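Local atomic coordinates of penicillin binding protein transpeptidase domain protein (Escherichia coli, PDB entry 4BJQ), a protein that belongs to the penicillin-binding protein family of the bacterial cell envelope, here a small alpha-beta fragment that pairs with a second copy of itself. Residues S18-L30 with M60-I72. Residues are numbered along the deposited sequence; the frame is centred on the assembly and turned at random.
Sequences SVGDRWKALANAL and MADYIKKLKLPGI. With SO4 (sulfate ion), chain I.
Leu69 packs against Trp23 and Leu26 with its two methyls, CD2 mainly over the indole and CD1 mainly against Leu26, and illustrates how the loop after a helix can complete a helix-helix interface. Its CD2 forms a CH-pi contact over the face of the Trp23 indole, 3.6 Å from the centroid of the five-membered ring and 11° off the ring normal, while CD1 packs against Leu26 CB at 3.8 Å. The indole is held at its far end as well: Pro70 O lies at the ring edge, near its plane, and Ile72 CG1 sits 3.7 Å from Trp23 CH2. Farther along, Leu26 crosses Ile64 at about a right angle; its CG stands anti to the backbone N (chi1 175°), which brings CD1 to 3.7 Å from Ile64 CG1.

Polar links run through water, with no direct hydrogen bond between the segments. One water accepts from Arg22 NH1 at 2.7 Å and probably donates to Leu67 O, though acceptors around it outnumber its protons; another donates to Ala25 O and hydrogen-bonds Tyr63 OH at 2.6 Å. A sulfate ion, probably from the crystallisation liquor, takes hydrogen bonds from Arg22 NH2 and from Ser18 N and OG.

Segments 19-30 and 60-66 form an antiparallel helix pair, axes 10.3 Å apart at closest approach and 166° between directions. A type II turn, Leu69 to Ile72, then leads into strand 72-76, where Ile72 extends the sheet by antiparallel pairing with the second subunit.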
loop_
_atom_site.group_PDB
_atom_site.type_symbol
_atom_site.label_atom_id
_atom_site.label_comp_id
_atom_site.label_asym_id
_atom_site.label_seq_id
_atom_site.Cartn_x
_atom_site.Cartn_y
_atom_site.Cartn_z
ATOM N N SER A 18 6.949 -0.200 -1.807
ATOM C CA SER A 18 7.574 -0.453 -0.498
ATOM C C SER A 18 6.887 0.248 0.685
ATOM O O SER A 18 7.473 0.367 1.773
ATOM C CB SER A 18 9.064 -0.079 -0.539
ATOM O OG SER A 18 9.705 -0.783 -1.575
ATOM N N VAL A 19 5.652 0.700 0.477
ATOM C CA VAL A 19 4.885 1.417 1.513
ATOM C C VAL A 19 4.822 0.659 2.850
ATOM O O VAL A 19 4.688 1.276 3.910
ATOM C CB VAL A 19 3.461 1.781 1.009
ATOM C CG1 VAL A 19 2.552 0.555 0.950
ATOM C CG2 VAL A 19 2.846 2.886 1.853
ATOM N N GLY A 20 4.921 -0.670 2.793
ATOM C CA GLY A 20 5.031 -1.505 4.001
ATOM C C GLY A 20 6.134 -1.103 4.975
ATOM O O GLY A 20 5.915 -1.109 6.184
ATOM N N ASP A 21 7.307 -0.732 4.454
ATOM C CA ASP A 21 8.419 -0.219 5.284
ATOM C C ASP A 21 7.984 1.016 6.075
ATOM O O ASP A 21 8.402 1.229 7.232
ATOM C CB ASP A 21 9.616 0.206 4.419
ATOM C CG ASP A 21 10.277 -0.957 3.693
ATOM O OD1 ASP A 21 10.164 -2.112 4.152
ATOM O OD2 ASP A 21 10.927 -0.688 2.656
ATOM N N ARG A 22 7.160 1.836 5.432
ATOM C CA ARG A 22 6.717 3.085 6.025
ATOM C C ARG A 22 5.613 2.894 7.054
ATOM O O ARG A 22 5.544 3.647 8.017
ATOM C CB ARG A 22 6.305 4.069 4.936
ATOM C CG ARG A 22 7.514 4.703 4.312
ATOM C CD ARG A 22 7.195 5.535 3.112
ATOM N NE ARG A 22 8.157 5.123 2.117
ATOM C CZ ARG A 22 7.864 4.463 1.003
ATOM N NH1 ARG A 22 6.601 4.207 0.677
ATOM N NH2 ARG A 22 8.851 4.105 0.200
ATOM N N TRP A 23 4.752 1.903 6.844
ATOM C CA TRP A 23 3.777 1.514 7.876
ATOM C C TRP A 23 4.481 1.087 9.159
ATOM O O TRP A 23 4.106 1.529 10.247
ATOM C CB TRP A 23 2.829 0.409 7.394
ATOM C CG TRP A 23 1.754 0.915 6.452
ATOM C CD1 TRP A 23 1.600 0.580 5.135
ATOM C CD2 TRP A 23 0.703 1.859 6.751
ATOM N NE1 TRP A 23 0.519 1.236 4.602
ATOM C CE2 TRP A 23 -0.046 2.036 5.563
ATOM C CE3 TRP A 23 0.323 2.571 7.904
ATOM C CZ2 TRP A 23 -1.167 2.888 5.492
ATOM C CZ3 TRP A 23 -0.784 3.412 7.839
ATOM C CH2 TRP A 23 -1.516 3.571 6.630
ATOM N N LYS A 24 5.488 0.225 9.027
ATOM C CA LYS A 24 6.360 -0.151 10.148
ATOM C C LYS A 24 6.981 1.075 10.806
ATOM O O LYS A 24 7.020 1.166 12.022
ATOM C CB LYS A 24 7.494 -1.059 9.680
ATOM C CG LYS A 24 7.113 -2.505 9.514
ATOM C CD LYS A 24 8.251 -3.275 8.828
ATOM C CE LYS A 24 7.694 -4.452 8.027
ATOM N NZ LYS A 24 6.784 -5.317 8.867
ATOM N N ALA A 25 7.470 2.008 9.999
ATOM C CA ALA A 25 8.048 3.230 10.542
ATOM C C ALA A 25 7.039 4.056 11.366
ATOM O O ALA A 25 7.422 4.638 12.382
ATOM C CB ALA A 25 8.692 4.068 9.439
ATOM N N LEU A 26 5.768 4.105 10.932
ATOM C CA LEU A 26 4.725 4.797 11.694
ATOM C C LEU A 26 4.537 4.099 13.047
ATOM O O LEU A 26 4.536 4.751 14.092
ATOM C CB LEU A 26 3.385 4.870 10.923
ATOM C CG LEU A 26 2.135 5.460 11.622
ATOM C CD1 LEU A 26 2.352 6.890 12.065
ATOM C CD2 LEU A 26 0.867 5.387 10.751
ATOM N N ALA A 27 4.379 2.780 13.010
ATOM C CA ALA A 27 4.156 1.993 14.215
ATOM C C ALA A 27 5.281 2.172 15.245
ATOM O O ALA A 27 4.992 2.440 16.412
ATOM C CB ALA A 27 3.957 0.526 13.860
ATOM N N ASN A 28 6.538 2.025 14.805
ATOM C CA ASN A 28 7.723 2.237 15.640
ATOM C C ASN A 28 7.768 3.636 16.263
ATOM O O ASN A 28 7.996 3.780 17.463
ATOM C CB ASN A 28 9.016 2.040 14.831
ATOM C CG ASN A 28 9.178 0.636 14.269
ATOM O OD1 ASN A 28 8.514 -0.319 14.697
ATOM N ND2 ASN A 28 10.091 0.500 13.310
ATOM N N ALA A 29 7.554 4.662 15.441
ATOM C CA ALA A 29 7.540 6.049 15.908
ATOM C C ALA A 29 6.484 6.301 16.984
ATOM O O ALA A 29 6.715 7.060 17.929
ATOM C CB ALA A 29 7.351 7.002 14.746
ATOM N N LEU A 30 5.327 5.669 16.849
ATOM C CA LEU A 30 4.253 5.860 17.823
ATOM C C LEU A 30 4.345 4.870 19.004
ATOM O O LEU A 30 3.627 5.011 20.004
ATOM C CB LEU A 30 2.889 5.787 17.132
ATOM C CG LEU A 30 2.504 6.946 16.204
ATOM C CD1 LEU A 30 1.188 6.659 15.458
ATOM C CD2 LEU A 30 2.406 8.278 16.982
ATOM N N MET A 60 7.864 14.705 15.807
ATOM C CA MET A 60 7.196 13.450 15.476
ATOM C C MET A 60 6.117 13.591 14.378
ATOM O O MET A 60 6.002 12.719 13.520
ATOM C CB MET A 60 6.588 12.817 16.729
ATOM C CG MET A 60 6.017 11.434 16.470
ATOM S SD MET A 60 5.575 10.541 17.969
ATOM C CE MET A 60 7.194 10.086 18.572
ATOM N N ALA A 61 5.341 14.671 14.407
ATOM C CA ALA A 61 4.246 14.867 13.435
ATOM C C ALA A 61 4.718 15.125 11.992
ATOM O O ALA A 61 4.161 14.560 11.042
ATOM C CB ALA A 61 3.284 15.983 13.902
ATOM N N ASP A 62 5.732 15.981 11.837
ATOM C CA ASP A 62 6.372 16.198 10.541
ATOM C C ASP A 62 6.958 14.896 9.999
ATOM O O ASP A 62 6.767 14.576 8.841
ATOM C CB ASP A 62 7.493 17.238 10.637
ATOM C CG ASP A 62 6.997 18.624 11.007
ATOM O OD1 ASP A 62 5.809 18.786 11.349
ATOM O OD2 ASP A 62 7.817 19.570 10.970
ATOM N N TYR A 63 7.671 14.153 10.850
ATOM C CA TYR A 63 8.231 12.843 10.470
ATOM C C TYR A 63 7.136 11.930 9.892
ATOM O O TYR A 63 7.325 11.316 8.837
ATOM C CB TYR A 63 8.922 12.168 11.670
ATOM C CG TYR A 63 9.404 10.753 11.399
ATOM C CD1 TYR A 63 10.645 10.522 10.807
ATOM C CD2 TYR A 63 8.617 9.643 11.732
ATOM C CE1 TYR A 63 11.099 9.230 10.555
ATOM C CE2 TYR A 63 9.061 8.345 11.481
ATOM C CZ TYR A 63 10.304 8.149 10.890
ATOM O OH TYR A 63 10.762 6.875 10.631
ATOM N N ILE A 64 6.001 11.865 10.581
ATOM C CA ILE A 64 4.869 11.039 10.151
ATOM C C ILE A 64 4.263 11.543 8.843
ATOM O O ILE A 64 3.969 10.750 7.957
ATOM C CB ILE A 64 3.816 10.902 11.271
ATOM C CG1 ILE A 64 4.350 9.943 12.340
ATOM C CG2 ILE A 64 2.461 10.393 10.724
ATOM C CD1 ILE A 64 3.772 10.153 13.691
ATOM N N LYS A 65 4.118 12.858 8.707
ATOM C CA LYS A 65 3.642 13.441 7.457
ATOM C C LYS A 65 4.504 13.035 6.260
ATOM O O LYS A 65 3.977 12.653 5.216
ATOM C CB LYS A 65 3.580 14.964 7.548
ATOM C CG LYS A 65 2.622 15.600 6.511
ATOM C CD LYS A 65 3.260 16.850 5.894
ATOM C CE LYS A 65 2.296 18.045 5.863
ATOM N NZ LYS A 65 1.069 17.831 5.030
ATOM N N LYS A 66 5.823 13.080 6.436
ATOM C CA LYS A 66 6.775 12.823 5.345
ATOM C C LYS A 66 6.827 11.354 4.902
ATOM O O LYS A 66 7.357 11.042 3.829
ATOM C CB LYS A 66 8.169 13.335 5.708
ATOM C CG LYS A 66 8.267 14.846 5.807
ATOM C CD LYS A 66 9.719 15.284 5.984
ATOM C CE LYS A 66 9.830 16.676 6.602
ATOM N NZ LYS A 66 9.313 17.762 5.726
ATOM N N LEU A 67 6.271 10.460 5.722
ATOM C CA LEU A 67 6.057 9.060 5.325
ATOM C C LEU A 67 5.038 8.929 4.167
ATOM O O LEU A 67 5.015 7.905 3.464
ATOM C CB LEU A 67 5.599 8.205 6.524
ATOM C CG LEU A 67 6.556 7.988 7.710
ATOM C CD1 LEU A 67 5.843 7.309 8.862
ATOM C CD2 LEU A 67 7.812 7.199 7.320
ATOM N N LYS A 68 4.202 9.958 3.987
ATOM C CA LYS A 68 3.245 10.038 2.868
ATOM C C LYS A 68 2.413 8.764 2.771
ATOM O O LYS A 68 2.323 8.141 1.712
ATOM C CB LYS A 68 3.965 10.336 1.536
ATOM C CG LYS A 68 4.750 11.657 1.517
ATOM C CD LYS A 68 4.916 12.223 0.092
ATOM C CE LYS A 68 5.838 11.360 -0.765
ATOM N NZ LYS A 68 5.686 11.613 -2.252
ATOM N N LEU A 69 1.829 8.366 3.901
ATOM C CA LEU A 69 1.099 7.115 3.980
ATOM C C LEU A 69 -0.366 7.331 3.577
ATOM O O LEU A 69 -1.017 8.280 4.036
ATOM C CB LEU A 69 1.206 6.525 5.400
ATOM C CG LEU A 69 2.505 5.802 5.834
ATOM C CD1 LEU A 69 2.582 5.675 7.333
ATOM C CD2 LEU A 69 2.662 4.405 5.209
ATOM N N PRO A 70 -0.897 6.438 2.731
ATOM C CA PRO A 70 -2.289 6.568 2.277
ATOM C C PRO A 70 -3.253 6.481 3.462
ATOM O O PRO A 70 -3.115 5.591 4.328
ATOM C CB PRO A 70 -2.467 5.360 1.337
ATOM C CG PRO A 70 -1.477 4.348 1.858
ATOM C CD PRO A 70 -0.290 5.153 2.319
ATOM N N GLY A 71 -4.188 7.425 3.515
ATOM C CA GLY A 71 -5.193 7.484 4.571
ATOM C C GLY A 71 -4.737 8.087 5.880
ATOM O O GLY A 71 -5.509 8.150 6.836
ATOM N N ILE A 72 -3.488 8.529 5.947
ATOM C CA ILE A 72 -2.977 9.122 7.181
ATOM C C ILE A 72 -3.044 10.631 7.073
ATOM O O ILE A 72 -2.615 11.198 6.088
ATOM C CB ILE A 72 -1.545 8.629 7.532
ATOM C CG1 ILE A 72 -1.551 7.120 7.789
ATOM C CG2 ILE A 72 -0.972 9.385 8.759
ATOM C CD1 ILE A 72 -2.511 6.678 8.891
HETATM S S SO4 I . 9.033 2.820 -2.883
HETATM O O1 SO4 I . 9.017 3.713 -4.046
HETATM O O2 SO4 I . 7.689 2.722 -2.309
HETATM O O3 SO4 I . 9.527 1.493 -3.292
HETATM O O4 SO4 I . 9.987 3.359 -1.911
HETATM O O HOH W 1 4.471 5.828 1.293
HETATM O O HOH W 2 10.024 5.301 12.630
#